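Long-range contact in phosphate binding protein (Planctomyces limnophilus, PDB 4JWO), which probably binds phosphate for its transport across the cytoplasmic membrane, as a solute-binding protein of the PstS family: residues Ile132-Val146 / Tyr279-Lys292. Numbering follows the deposited sequence.
Sequences IDYVEFQVAIDGLTV and YTPLSRPLFIYTTK
Tyr134 CD1 comes to the edge of the Tyr289 ring, near that ring's plane and 3.7 Å from Tyr289 CE2, the two planes at 56°. The Glu136 side chain lies alongside Tyr289, its carboxylate plane turned 82° to the ring; with CG anti to the backbone N (chi1 168°), its OE1 accepts a weak hydrogen bond from Tyr289 OH at 2.6 Å, and Glu136 OE2 sits obliquely 3.7 Å from Phe287 CE1. Tyr289 OH also bonds Ile119 N, and the Tyr289 and Phe102 rings meet edge-to-face. A phenylalanine here would probably leave Glu136 OE1 and Ile119 N without the hydroxyl they share. At the other end, Tyr279 OH donates in the carbonyl plane to Leu144 O (2.7 Å) and accepts from a water to which Val146 N donates. Between them the antiparallel strands pair through backbone bonds; a beta bulge shifts the register by one where Leu286 bonds both Val139 N and Ala140 O. Past it, a water links Asp142 OD2 to Arg284 NE, while Arg284 NH1 salt-bridges Glu205. A sulfate, probably from the crystallisation liquor, lies about 5 Å from the Arg284 side chain; it may mark an anion pocket at this crossing between lobes, though Glu205 meets the charge.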
loop_
_atom_site.group_PDB
_atom_site.type_symbol
_atom_site.label_atom_id
_atom_site.label_comp_id
_atom_site.label_asym_id
_atom_site.label_seq_id
_atom_site.Cartn_x
_atom_site.Cartn_y
_atom_site.Cartn_z
ATOM N N ILE A 132 19.862 -16.724 7.230
ATOM C CA ILE A 132 18.649 -16.035 7.657
ATOM C C ILE A 132 17.416 -16.802 7.180
ATOM O O ILE A 132 17.184 -16.947 5.979
ATOM C CB ILE A 132 18.608 -14.577 7.136
ATOM C CG1 ILE A 132 19.835 -13.798 7.620
ATOM C CG2 ILE A 132 17.341 -13.874 7.593
ATOM C CD1 ILE A 132 19.851 -12.350 7.157
ATOM N N ASP A 133 16.632 -17.295 8.132
ATOM C CA ASP A 133 15.442 -18.074 7.830
ATOM C C ASP A 133 14.200 -17.197 7.962
ATOM O O ASP A 133 13.541 -17.188 9.004
ATOM C CB ASP A 133 15.353 -19.255 8.791
ATOM C CG ASP A 133 14.395 -20.326 8.322
ATOM O OD1 ASP A 133 13.683 -20.106 7.313
ATOM O OD2 ASP A 133 14.352 -21.392 8.972
ATOM N N TYR A 134 13.881 -16.464 6.899
ATOM C CA TYR A 134 12.800 -15.486 6.947
ATOM C C TYR A 134 11.420 -16.146 7.032
ATOM O O TYR A 134 11.212 -17.244 6.518
ATOM C CB TYR A 134 12.872 -14.556 5.727
ATOM C CG TYR A 134 12.421 -15.174 4.414
ATOM C CD1 TYR A 134 11.079 -15.190 4.058
ATOM C CD2 TYR A 134 13.337 -15.708 3.524
ATOM C CE1 TYR A 134 10.661 -15.741 2.867
ATOM C CE2 TYR A 134 12.923 -16.259 2.319
ATOM C CZ TYR A 134 11.585 -16.271 2.000
ATOM O OH TYR A 134 11.161 -16.817 0.809
ATOM N N VAL A 135 10.476 -15.460 7.670
ATOM C CA VAL A 135 9.081 -15.888 7.666
ATOM C C VAL A 135 8.226 -14.738 7.151
ATOM O O VAL A 135 8.362 -13.602 7.605
ATOM C CB VAL A 135 8.595 -16.305 9.069
ATOM C CG1 VAL A 135 7.227 -16.956 8.973
ATOM C CG2 VAL A 135 9.590 -17.260 9.716
ATOM N N GLU A 136 7.347 -15.037 6.198
ATOM C CA GLU A 136 6.536 -14.020 5.543
ATOM C C GLU A 136 5.115 -14.019 6.091
ATOM O O GLU A 136 4.474 -15.066 6.188
ATOM C CB GLU A 136 6.510 -14.294 4.039
ATOM C CG GLU A 136 5.494 -13.519 3.249
ATOM C CD GLU A 136 5.563 -13.881 1.782
ATOM O OE1 GLU A 136 6.642 -13.683 1.180
ATOM O OE2 GLU A 136 4.558 -14.394 1.236
ATOM N N PHE A 137 4.628 -12.845 6.464
ATOM C CA PHE A 137 3.252 -12.706 6.925
ATOM C C PHE A 137 2.493 -11.681 6.100
ATOM O O PHE A 137 2.868 -10.516 6.073
ATOM C CB PHE A 137 3.248 -12.296 8.397
ATOM C CG PHE A 137 3.829 -13.332 9.306
ATOM C CD1 PHE A 137 3.105 -14.472 9.617
ATOM C CD2 PHE A 137 5.103 -13.183 9.841
ATOM C CE1 PHE A 137 3.630 -15.447 10.451
ATOM C CE2 PHE A 137 5.637 -14.153 10.676
ATOM C CZ PHE A 137 4.893 -15.289 10.985
ATOM N N GLN A 138 1.424 -12.110 5.425
ATOM C CA GLN A 138 0.547 -11.172 4.739
ATOM C C GLN A 138 -0.383 -10.539 5.770
ATOM O O GLN A 138 -1.088 -11.243 6.493
ATOM C CB GLN A 138 -0.273 -11.884 3.664
ATOM C CG GLN A 138 -1.107 -10.939 2.822
ATOM C CD GLN A 138 -1.881 -11.649 1.733
ATOM O OE1 GLN A 138 -1.472 -12.710 1.244
ATOM N NE2 GLN A 138 -2.996 -11.081 1.354
ATOM N N VAL A 139 -0.393 -9.215 5.844
ATOM C CA VAL A 139 -1.077 -8.552 6.958
ATOM C C VAL A 139 -2.232 -7.635 6.565
ATOM O O VAL A 139 -3.045 -7.272 7.408
ATOM C CB VAL A 139 -0.085 -7.786 7.859
ATOM C CG1 VAL A 139 0.947 -8.748 8.428
ATOM C CG2 VAL A 139 0.605 -6.660 7.086
ATOM N N ALA A 140 -2.304 -7.267 5.292
ATOM C CA ALA A 140 -3.320 -6.342 4.820
ATOM C C ALA A 140 -3.319 -6.334 3.314
ATOM O O ALA A 140 -2.415 -6.874 2.687
ATOM C CB ALA A 140 -3.028 -4.933 5.345
ATOM N N ILE A 141 -4.345 -5.724 2.740
ATOM C CA ILE A 141 -4.361 -5.431 1.319
ATOM C C ILE A 141 -4.481 -3.921 1.170
ATOM O O ILE A 141 -5.281 -3.284 1.853
ATOM C CB ILE A 141 -5.518 -6.150 0.614
ATOM C CG1 ILE A 141 -5.298 -7.661 0.639
ATOM C CG2 ILE A 141 -5.637 -5.681 -0.824
ATOM C CD1 ILE A 141 -6.474 -8.452 0.052
ATOM N N ASP A 142 -3.664 -3.347 0.287
ATOM C CA ASP A 142 -3.650 -1.904 0.060
ATOM C C ASP A 142 -4.256 -1.651 -1.306
ATOM O O ASP A 142 -3.725 -2.118 -2.309
ATOM C CB ASP A 142 -2.196 -1.403 0.088
ATOM C CG ASP A 142 -2.074 0.118 -0.061
ATOM O OD1 ASP A 142 -3.076 0.784 -0.345
ATOM O OD2 ASP A 142 -0.948 0.642 0.095
ATOM N N GLY A 143 -5.376 -0.932 -1.352
ATOM C CA GLY A 143 -6.009 -0.596 -2.612
ATOM C C GLY A 143 -6.104 0.904 -2.828
ATOM O O GLY A 143 -6.426 1.643 -1.906
ATOM N N LEU A 144 -5.816 1.351 -4.045
ATOM C CA LEU A 144 -5.972 2.752 -4.416
ATOM C C LEU A 144 -6.995 2.879 -5.519
ATOM O O LEU A 144 -7.075 2.019 -6.392
ATOM C CB LEU A 144 -4.668 3.314 -4.965
ATOM C CG LEU A 144 -3.458 3.376 -4.048
ATOM C CD1 LEU A 144 -2.370 4.176 -4.756
ATOM C CD2 LEU A 144 -3.806 3.990 -2.702
ATOM N N THR A 145 -7.732 3.980 -5.508
ATOM C CA THR A 145 -8.661 4.278 -6.589
ATOM C C THR A 145 -8.242 5.532 -7.330
ATOM O O THR A 145 -7.836 6.525 -6.725
ATOM C CB THR A 145 -10.081 4.502 -6.083
ATOM O OG1 THR A 145 -10.069 5.547 -5.099
ATOM C CG2 THR A 145 -10.625 3.224 -5.455
ATOM N N VAL A 146 -8.354 5.477 -8.647
ATOM C CA VAL A 146 -8.321 6.665 -9.483
ATOM C C VAL A 146 -9.764 7.095 -9.688
ATOM O O VAL A 146 -10.627 6.271 -10.010
ATOM C CB VAL A 146 -7.683 6.352 -10.833
ATOM C CG1 VAL A 146 -7.773 7.549 -11.762
ATOM C CG2 VAL A 146 -6.231 5.931 -10.618
ATOM N N TYR A 279 -7.845 -6.683 -9.628
ATOM C CA TYR A 279 -7.585 -5.254 -9.721
ATOM C C TYR A 279 -6.097 -4.974 -9.503
ATOM O O TYR A 279 -5.639 -4.707 -8.384
ATOM C CB TYR A 279 -8.465 -4.501 -8.717
ATOM C CG TYR A 279 -8.307 -3.003 -8.749
ATOM C CD1 TYR A 279 -8.807 -2.254 -9.801
ATOM C CD2 TYR A 279 -7.697 -2.333 -7.705
ATOM C CE1 TYR A 279 -8.674 -0.869 -9.821
ATOM C CE2 TYR A 279 -7.558 -0.957 -7.715
ATOM C CZ TYR A 279 -8.053 -0.231 -8.772
ATOM O OH TYR A 279 -7.913 1.150 -8.787
ATOM N N THR A 280 -5.341 -5.068 -10.594
ATOM C CA THR A 280 -3.899 -4.866 -10.562
ATOM C C THR A 280 -3.518 -3.815 -11.620
ATOM O O THR A 280 -4.103 -3.778 -12.699
ATOM C CB THR A 280 -3.164 -6.225 -10.758
ATOM O OG1 THR A 280 -1.754 -6.068 -10.558
ATOM C CG2 THR A 280 -3.432 -6.806 -12.146
ATOM N N PRO A 281 -2.519 -2.971 -11.326
ATOM C CA PRO A 281 -1.598 -2.963 -10.180
ATOM C C PRO A 281 -2.011 -2.153 -8.958
ATOM O O PRO A 281 -1.210 -2.067 -8.023
ATOM C CB PRO A 281 -0.346 -2.332 -10.780
ATOM C CG PRO A 281 -0.913 -1.289 -11.716
ATOM C CD PRO A 281 -2.165 -1.935 -12.310
ATOM N N LEU A 282 -3.204 -1.579 -8.945
ATOM C CA LEU A 282 -3.562 -0.644 -7.882
ATOM C C LEU A 282 -4.188 -1.259 -6.621
ATOM O O LEU A 282 -4.672 -0.542 -5.753
ATOM C CB LEU A 282 -4.418 0.498 -8.446
ATOM C CG LEU A 282 -3.628 1.419 -9.381
ATOM C CD1 LEU A 282 -4.568 2.371 -10.122
ATOM C CD2 LEU A 282 -2.607 2.214 -8.589
ATOM N N SER A 283 -4.165 -2.585 -6.510
ATOM C CA SER A 283 -4.296 -3.204 -5.190
ATOM C C SER A 283 -3.234 -4.269 -5.070
ATOM O O SER A 283 -2.858 -4.897 -6.058
ATOM C CB SER A 283 -5.701 -3.765 -4.920
ATOM O OG SER A 283 -5.996 -4.930 -5.686
ATOM N N ARG A 284 -2.723 -4.449 -3.857
ATOM C CA ARG A 284 -1.673 -5.432 -3.630
ATOM C C ARG A 284 -1.606 -5.789 -2.156
ATOM O O ARG A 284 -1.966 -4.978 -1.298
ATOM C CB ARG A 284 -0.321 -4.878 -4.086
ATOM C CG ARG A 284 0.188 -3.705 -3.260
ATOM C CD ARG A 284 1.442 -3.164 -3.883
ATOM N NE ARG A 284 1.909 -1.947 -3.234
ATOM C CZ ARG A 284 3.013 -1.297 -3.594
ATOM N NH1 ARG A 284 3.752 -1.741 -4.602
ATOM N NH2 ARG A 284 3.368 -0.197 -2.957
ATOM N N PRO A 285 -1.114 -6.999 -1.851
ATOM C CA PRO A 285 -0.985 -7.423 -0.459
ATOM C C PRO A 285 0.205 -6.748 0.209
ATOM O O PRO A 285 1.183 -6.408 -0.460
ATOM C CB PRO A 285 -0.763 -8.932 -0.573
ATOM C CG PRO A 285 -0.136 -9.122 -1.941
ATOM C CD PRO A 285 -0.765 -8.065 -2.808
ATOM N N LEU A 286 0.108 -6.546 1.520
ATOM C CA LEU A 286 1.211 -5.994 2.303
ATOM C C LEU A 286 1.756 -7.057 3.239
ATOM O O LEU A 286 0.995 -7.876 3.761
ATOM C CB LEU A 286 0.729 -4.800 3.111
ATOM C CG LEU A 286 0.182 -3.618 2.310
ATOM C CD1 LEU A 286 -0.109 -2.456 3.250
ATOM C CD2 LEU A 286 1.189 -3.210 1.237
ATOM N N PHE A 287 3.071 -7.034 3.462
ATOM C CA PHE A 287 3.741 -8.075 4.230
ATOM C C PHE A 287 4.574 -7.560 5.397
ATOM O O PHE A 287 5.100 -6.446 5.376
ATOM C CB PHE A 287 4.652 -8.915 3.326
ATOM C CG PHE A 287 3.950 -9.491 2.132
ATOM C CD1 PHE A 287 3.331 -10.725 2.209
ATOM C CD2 PHE A 287 3.891 -8.785 0.939
ATOM C CE1 PHE A 287 2.678 -11.256 1.107
ATOM C CE2 PHE A 287 3.234 -9.310 -0.163
ATOM C CZ PHE A 287 2.625 -10.543 -0.074
ATOM N N ILE A 288 4.695 -8.414 6.402
ATOM C CA ILE A 288 5.647 -8.227 7.486
ATOM C C ILE A 288 6.550 -9.453 7.505
ATOM O O ILE A 288 6.065 -10.585 7.455
ATOM C CB ILE A 288 4.918 -8.088 8.837
ATOM C CG1 ILE A 288 4.344 -6.676 8.985
ATOM C CG2 ILE A 288 5.855 -8.417 10.001
ATOM C CD1 ILE A 288 5.375 -5.620 9.390
ATOM N N TYR A 289 7.862 -9.227 7.552
ATOM C CA TYR A 289 8.847 -10.307 7.598
ATOM C C TYR A 289 9.607 -10.272 8.905
ATOM O O TYR A 289 9.935 -9.201 9.411
ATOM C CB TYR A 289 9.872 -10.154 6.469
ATOM C CG TYR A 289 9.362 -10.506 5.096
ATOM C CD1 TYR A 289 8.651 -9.587 4.340
ATOM C CD2 TYR A 289 9.606 -11.756 4.550
ATOM C CE1 TYR A 289 8.186 -9.909 3.079
ATOM C CE2 TYR A 289 9.151 -12.081 3.293
ATOM C CZ TYR A 289 8.444 -11.160 2.563
ATOM O OH TYR A 289 7.988 -11.504 1.309
ATOM N N THR A 290 9.895 -11.447 9.449
ATOM C CA THR A 290 10.879 -11.557 10.510
ATOM C C THR A 290 11.594 -12.883 10.284
ATOM O O THR A 290 11.514 -13.436 9.192
ATOM C CB THR A 290 10.237 -11.449 11.909
ATOM O OG1 THR A 290 11.265 -11.384 12.906
ATOM C CG2 THR A 290 9.335 -12.631 12.185
ATOM N N THR A 291 12.317 -13.384 11.275
ATOM C CA THR A 291 13.036 -14.636 11.087
ATOM C C THR A 291 12.642 -15.642 12.154
ATOM O O THR A 291 12.087 -15.275 13.186
ATOM C CB THR A 291 14.566 -14.428 11.088
ATOM O OG1 THR A 291 15.037 -14.281 12.432
ATOM C CG2 THR A 291 14.939 -13.196 10.284
ATOM N N LYS A 292 12.928 -16.914 11.893
ATOM C CA LYS A 292 12.641 -17.982 12.837
ATOM C C LYS A 292 13.426 -17.772 14.129
ATOM O O LYS A 292 12.912 -18.001 15.225
ATOM C CB LYS A 292 12.986 -19.333 12.202
ATOM C CG LYS A 292 12.526 -20.551 12.974
ATOM C CD LYS A 292 12.647 -21.801 12.101
ATOM C CE LYS A 292 12.448 -23.080 12.902
ATOM N NZ LYS A 292 11.057 -23.216 13.417
HETATM O O HOH W 1 1.423 -0.545 -0.882
HETATM O O HOH W 2 -9.675 3.086 -9.732
#